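Local coordinates for protein pseudouridine synthase (Pyrococcus abyssi, PDB 2AUS) that probably isomerises uridine to pseudouridine in RNA, as the archaeal Cbf5 member of the TruB family, with a PUA domain near its C terminus, at residues I289-L292 against K293-V297; M303-T306 against Q307-I310. All coordinates share one frame; numbering follows the deposited sequence.

Contact 1: residues I289-L292 against K293-V297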
loop_
_atom_site.group_PDB
_atom_site.type_symbol
_atom_site.label_atom_id
_atom_site.label_comp_id
_atom_site.label_asym_id
_atom_site.label_seq_id
_atom_site.Cartn_x
_atom_site.Cartn_y
_atom_site.Cartn_z
ATOM N N ILE A 289 -15.156 8.851 -37.021
ATOM C CA ILE A 289 -14.852 8.883 -38.445
ATOM C C ILE A 289 -13.817 7.792 -38.683
ATOM O O ILE A 289 -12.769 7.777 -38.037
ATOM C CB ILE A 289 -14.242 10.223 -38.853
ATOM C CG1 ILE A 289 -15.239 11.358 -38.565
ATOM C CG2 ILE A 289 -13.820 10.164 -40.318
ATOM C CD1 ILE A 289 -14.730 12.715 -38.962
ATOM N N MET A 290 -14.106 6.895 -39.620
ATOM C CA MET A 290 -13.221 5.768 -39.877
ATOM C C MET A 290 -12.693 5.709 -41.294
ATOM O O MET A 290 -13.340 6.188 -42.228
ATOM C CB MET A 290 -13.974 4.454 -39.611
ATOM C CG MET A 290 -14.774 4.391 -38.300
ATOM S SD MET A 290 -13.827 4.455 -36.776
ATOM C CE MET A 290 -13.105 2.829 -36.717
ATOM N N THR A 291 -11.526 5.093 -41.456
ATOM C CA THR A 291 -10.974 4.915 -42.790
ATOM C C THR A 291 -11.637 3.633 -43.285
ATOM O O THR A 291 -12.276 2.911 -42.506
ATOM C CB THR A 291 -9.469 4.612 -42.799
ATOM O OG1 THR A 291 -9.253 3.333 -42.183
ATOM C CG2 THR A 291 -8.662 5.697 -42.078
ATOM N N LEU A 292 -11.453 3.334 -44.567
ATOM C CA LEU A 292 -12.018 2.125 -45.147
ATOM C C LEU A 292 -11.361 0.858 -44.593
ATOM O O LEU A 292 -11.807 -0.248 -44.883
ATOM C CB LEU A 292 -11.907 2.174 -46.678
ATOM C CG LEU A 292 -12.802 3.281 -47.253
ATOM C CD1 LEU A 292 -12.634 3.425 -48.769
ATOM C CD2 LEU A 292 -14.234 2.948 -46.896
ATOM N N LYS A 293 -10.304 1.014 -43.800
ATOM C CA LYS A 293 -9.640 -0.141 -43.195
ATOM C C LYS A 293 -10.087 -0.238 -41.740
ATOM O O LYS A 293 -9.516 -0.978 -40.956
ATOM C CB LYS A 293 -8.118 0.013 -43.250
ATOM C CG LYS A 293 -7.537 0.106 -44.659
ATOM C CD LYS A 293 -6.005 0.095 -44.608
ATOM C CE LYS A 293 -5.402 0.372 -45.986
ATOM N NZ LYS A 293 -5.778 1.731 -46.495
ATOM N N ASP A 294 -11.126 0.514 -41.395
ATOM C CA ASP A 294 -11.653 0.543 -40.034
ATOM C C ASP A 294 -10.697 1.122 -38.985
ATOM O O ASP A 294 -10.728 0.732 -37.816
ATOM C CB ASP A 294 -12.134 -0.855 -39.626
ATOM C CG ASP A 294 -13.284 -1.346 -40.508
ATOM O OD1 ASP A 294 -14.162 -0.518 -40.856
ATOM O OD2 ASP A 294 -13.316 -2.548 -40.852
ATOM N N GLU A 295 -9.853 2.064 -39.404
ATOM C CA GLU A 295 -8.936 2.722 -38.470
ATOM C C GLU A 295 -9.698 3.952 -37.997
ATOM O O GLU A 295 -10.448 4.541 -38.770
ATOM C CB GLU A 295 -7.671 3.216 -39.167
ATOM C CG GLU A 295 -6.826 2.148 -39.837
ATOM C CD GLU A 295 -5.992 2.719 -40.969
ATOM O OE1 GLU A 295 -6.552 2.931 -42.069
ATOM O OE2 GLU A 295 -4.789 2.967 -40.749
ATOM N N LEU A 296 -9.507 4.348 -36.747
ATOM C CA LEU A 296 -10.185 5.525 -36.236
ATOM C C LEU A 296 -9.450 6.768 -36.724
ATOM O O LEU A 296 -8.257 6.943 -36.472
ATOM C CB LEU A 296 -10.197 5.509 -34.711
ATOM C CG LEU A 296 -10.699 6.778 -34.016
ATOM C CD1 LEU A 296 -12.171 6.999 -34.340
ATOM C CD2 LEU A 296 -10.498 6.635 -32.500
ATOM N N VAL A 297 -10.157 7.640 -37.425
ATOM C CA VAL A 297 -9.527 8.861 -37.910
ATOM C C VAL A 297 -9.705 9.989 -36.894
ATOM O O VAL A 297 -8.744 10.665 -36.515
ATOM C CB VAL A 297 -10.152 9.336 -39.238
ATOM C CG1 VAL A 297 -9.456 10.619 -39.699
ATOM C CG2 VAL A 297 -10.056 8.223 -40.294
#
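Thr-291 and Glu-295 grip each other across the end of a β-hairpin in the PUA domain, where strand 286-291 turns back into strand 296-302. Thr-291 OG1 makes three hydrogen bonds: it accepts from Lys-293 N (3.0 Å) and from Glu-295 N (3.1 Å), and it donates to Glu-295 OE1 at 2.7 Å. That carboxylate oxygen is met on its anti side, somewhat out of the carboxylate plane. With chi1 at 66°, OG1 lies between the backbone N and the carbonyl carbon of Thr-291, which turns it toward the amides of Lys-293 and Glu-295.

The backbone beneath is a type I turn from Thr-291 to Asp-294, closed by Asp-294 N to Thr-291 O (2.9 Å). Asp-294 then takes left-handed helical angles (phi 65°), and Thr-291 N reaches past it to Glu-295 O, giving the G1-bulge form of a 3:5 hairpin. Met-290 and Leu-296 follow as an antiparallel non-hydrogen-bonded pair, and the bent methionine chain brings Met-290 CE to 3.4 Å from Asp-294 O.

Further out, Tyr-330 OH bonds both Glu-295 OE1 and Lys-293 NZ, and the ammonium is also held by Thr-27 OG1 and the backbone oxygens of Asn-28 and Trp-31. Glu-295 OE2 accepts from Phe-33 N, and Asp-294 OD1 from Trp-254 NE1. Thr-291 CG2 is pressed against Val-297 CG2 at 3.4 Å, tighter than ordinary van der Waals contact.

Contact 2: residues M303-T306 against Q307-I310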
loop_
_atom_site.group_PDB
_atom_site.type_symbol
_atom_site.label_atom_id
_atom_site.label_comp_id
_atom_site.label_asym_id
_atom_site.label_seq_id
_atom_site.Cartn_x
_atom_site.Cartn_y
_atom_site.Cartn_z
ATOM N N MET A 303 -23.126 16.918 -37.845
ATOM C CA MET A 303 -23.772 18.187 -38.163
ATOM C C MET A 303 -25.089 17.952 -38.885
ATOM O O MET A 303 -25.896 18.865 -39.044
ATOM C CB MET A 303 -22.848 19.055 -39.018
ATOM C CG MET A 303 -21.645 19.572 -38.245
ATOM S SD MET A 303 -22.131 20.491 -36.756
ATOM C CE MET A 303 -21.830 19.297 -35.482
ATOM N N MET A 304 -25.287 16.720 -39.334
ATOM C CA MET A 304 -26.515 16.343 -40.006
ATOM C C MET A 304 -26.849 14.897 -39.673
ATOM O O MET A 304 -26.084 14.217 -38.993
ATOM C CB MET A 304 -26.413 16.563 -41.524
ATOM C CG MET A 304 -25.097 16.201 -42.175
ATOM S SD MET A 304 -25.108 16.613 -43.952
ATOM C CE MET A 304 -24.611 18.328 -43.912
ATOM N N SER A 305 -28.007 14.441 -40.128
ATOM C CA SER A 305 -28.451 13.079 -39.861
ATOM C C SER A 305 -27.949 12.139 -40.940
ATOM O O SER A 305 -27.478 12.579 -41.992
ATOM C CB SER A 305 -29.976 13.025 -39.835
ATOM O OG SER A 305 -30.492 13.353 -41.113
ATOM N N THR A 306 -28.063 10.842 -40.676
ATOM C CA THR A 306 -27.637 9.839 -41.641
ATOM C C THR A 306 -28.310 10.087 -42.980
ATOM O O THR A 306 -27.661 10.056 -44.027
ATOM C CB THR A 306 -28.008 8.411 -41.185
ATOM O OG1 THR A 306 -27.173 8.021 -40.090
ATOM C CG2 THR A 306 -27.829 7.428 -42.325
ATOM N N GLN A 307 -29.616 10.325 -42.937
ATOM C CA GLN A 307 -30.394 10.555 -44.146
ATOM C C GLN A 307 -29.881 11.755 -44.931
ATOM O O GLN A 307 -29.744 11.695 -46.153
ATOM C CB GLN A 307 -31.872 10.755 -43.796
ATOM C CG GLN A 307 -32.792 10.740 -45.007
ATOM C CD GLN A 307 -32.583 9.508 -45.875
ATOM O OE1 GLN A 307 -32.591 8.378 -45.382
ATOM N NE2 GLN A 307 -32.397 9.722 -47.176
ATOM N N GLU A 308 -29.612 12.850 -44.231
ATOM C CA GLU A 308 -29.101 14.044 -44.887
ATOM C C GLU A 308 -27.733 13.776 -45.515
ATOM O O GLU A 308 -27.450 14.229 -46.626
ATOM C CB GLU A 308 -29.015 15.196 -43.881
ATOM C CG GLU A 308 -30.293 16.015 -43.800
ATOM C CD GLU A 308 -30.503 16.662 -42.445
ATOM O OE1 GLU A 308 -29.515 17.146 -41.854
ATOM O OE2 GLU A 308 -31.667 16.692 -41.979
ATOM N N MET A 309 -26.889 13.028 -44.812
ATOM C CA MET A 309 -25.563 12.718 -45.331
ATOM C C MET A 309 -25.644 11.881 -46.600
ATOM O O MET A 309 -24.796 11.995 -47.490
ATOM C CB MET A 309 -24.721 12.006 -44.265
ATOM C CG MET A 309 -24.261 12.938 -43.157
ATOM S SD MET A 309 -23.161 12.172 -41.956
ATOM C CE MET A 309 -24.113 12.349 -40.440
ATOM N N ILE A 310 -26.675 11.049 -46.694
ATOM C CA ILE A 310 -26.851 10.217 -47.871
ATOM C C ILE A 310 -27.484 11.012 -49.010
ATOM O O ILE A 310 -27.049 10.914 -50.160
ATOM C CB ILE A 310 -27.742 9.006 -47.569
ATOM C CG1 ILE A 310 -27.113 8.159 -46.464
ATOM C CG2 ILE A 310 -27.922 8.169 -48.829
ATOM C CD1 ILE A 310 -28.012 7.060 -45.964
#
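Met-309 folds back over the residues that lead into its own helix and meets Met-304. Met-309 CB rests 3.5 Å from Thr-306 O. The next atom, Met-309 CG, touches Met-304 CG at 3.5 Å, the two methionine chains running at a slant to one another, and also borders the carbonyl oxygen of Ser-305. Beyond CG the chain first stays extended; at SD it bends, with chi3 at -119°, and this carries Met-309 CE back to within 3.1 Å of Met-304 O. The flank of the side chain is therefore lined by three successive carbonyl oxygens, while Leu-277 and Ile-274 of strand 274-278 pack against it from the sheet.

The motif is a helix N-terminus in the PUA domain, with Ser-305 as N-cap of helix 306-311. Ser-305 OG accepts a nearly straight but long bond from Glu-308 N (3.3 Å), and Ser-305 O receives Met-309 N at 2.9 Å. Ser-305 chi1 (64°) swings OG back over its own backbone toward the amides of the first turn. Glu-308 lies beside the cap, its OE1 3.2 Å from Met-304 CB and in a long, weak ion pair with Arg-312. Thr-306, the residue after the cap, and Ile-310 one turn later run alongside each other in the same direction, with Thr-306 CG2 3.7 Å from Ile-310 CD1. Thr-306 OG1 is bonded to Asn-278 O and Ile-281 N.

Strand 286-291 enters contact 1, which reverses the chain within a few residues and sends it out along strand 296-302. At the far end of that strand the backbone leaves the sheet, and contact 2 starts helix 306-311, after which strand 316-323 returns beside 296-302. The two contacts are in series; neither nests in nor crosses the other. Residues 298-302, the rest of that strand, lie between them, their centres 18 Å apart and their nearest atoms about 9 Å, without touching. Contact 1 ties the hairpin to strand 252-255 and to the C-terminal region around Tyr-330, whereas contact 2 sets the helix against strands 274-278 and 18-20. Both belong to the PUA domain.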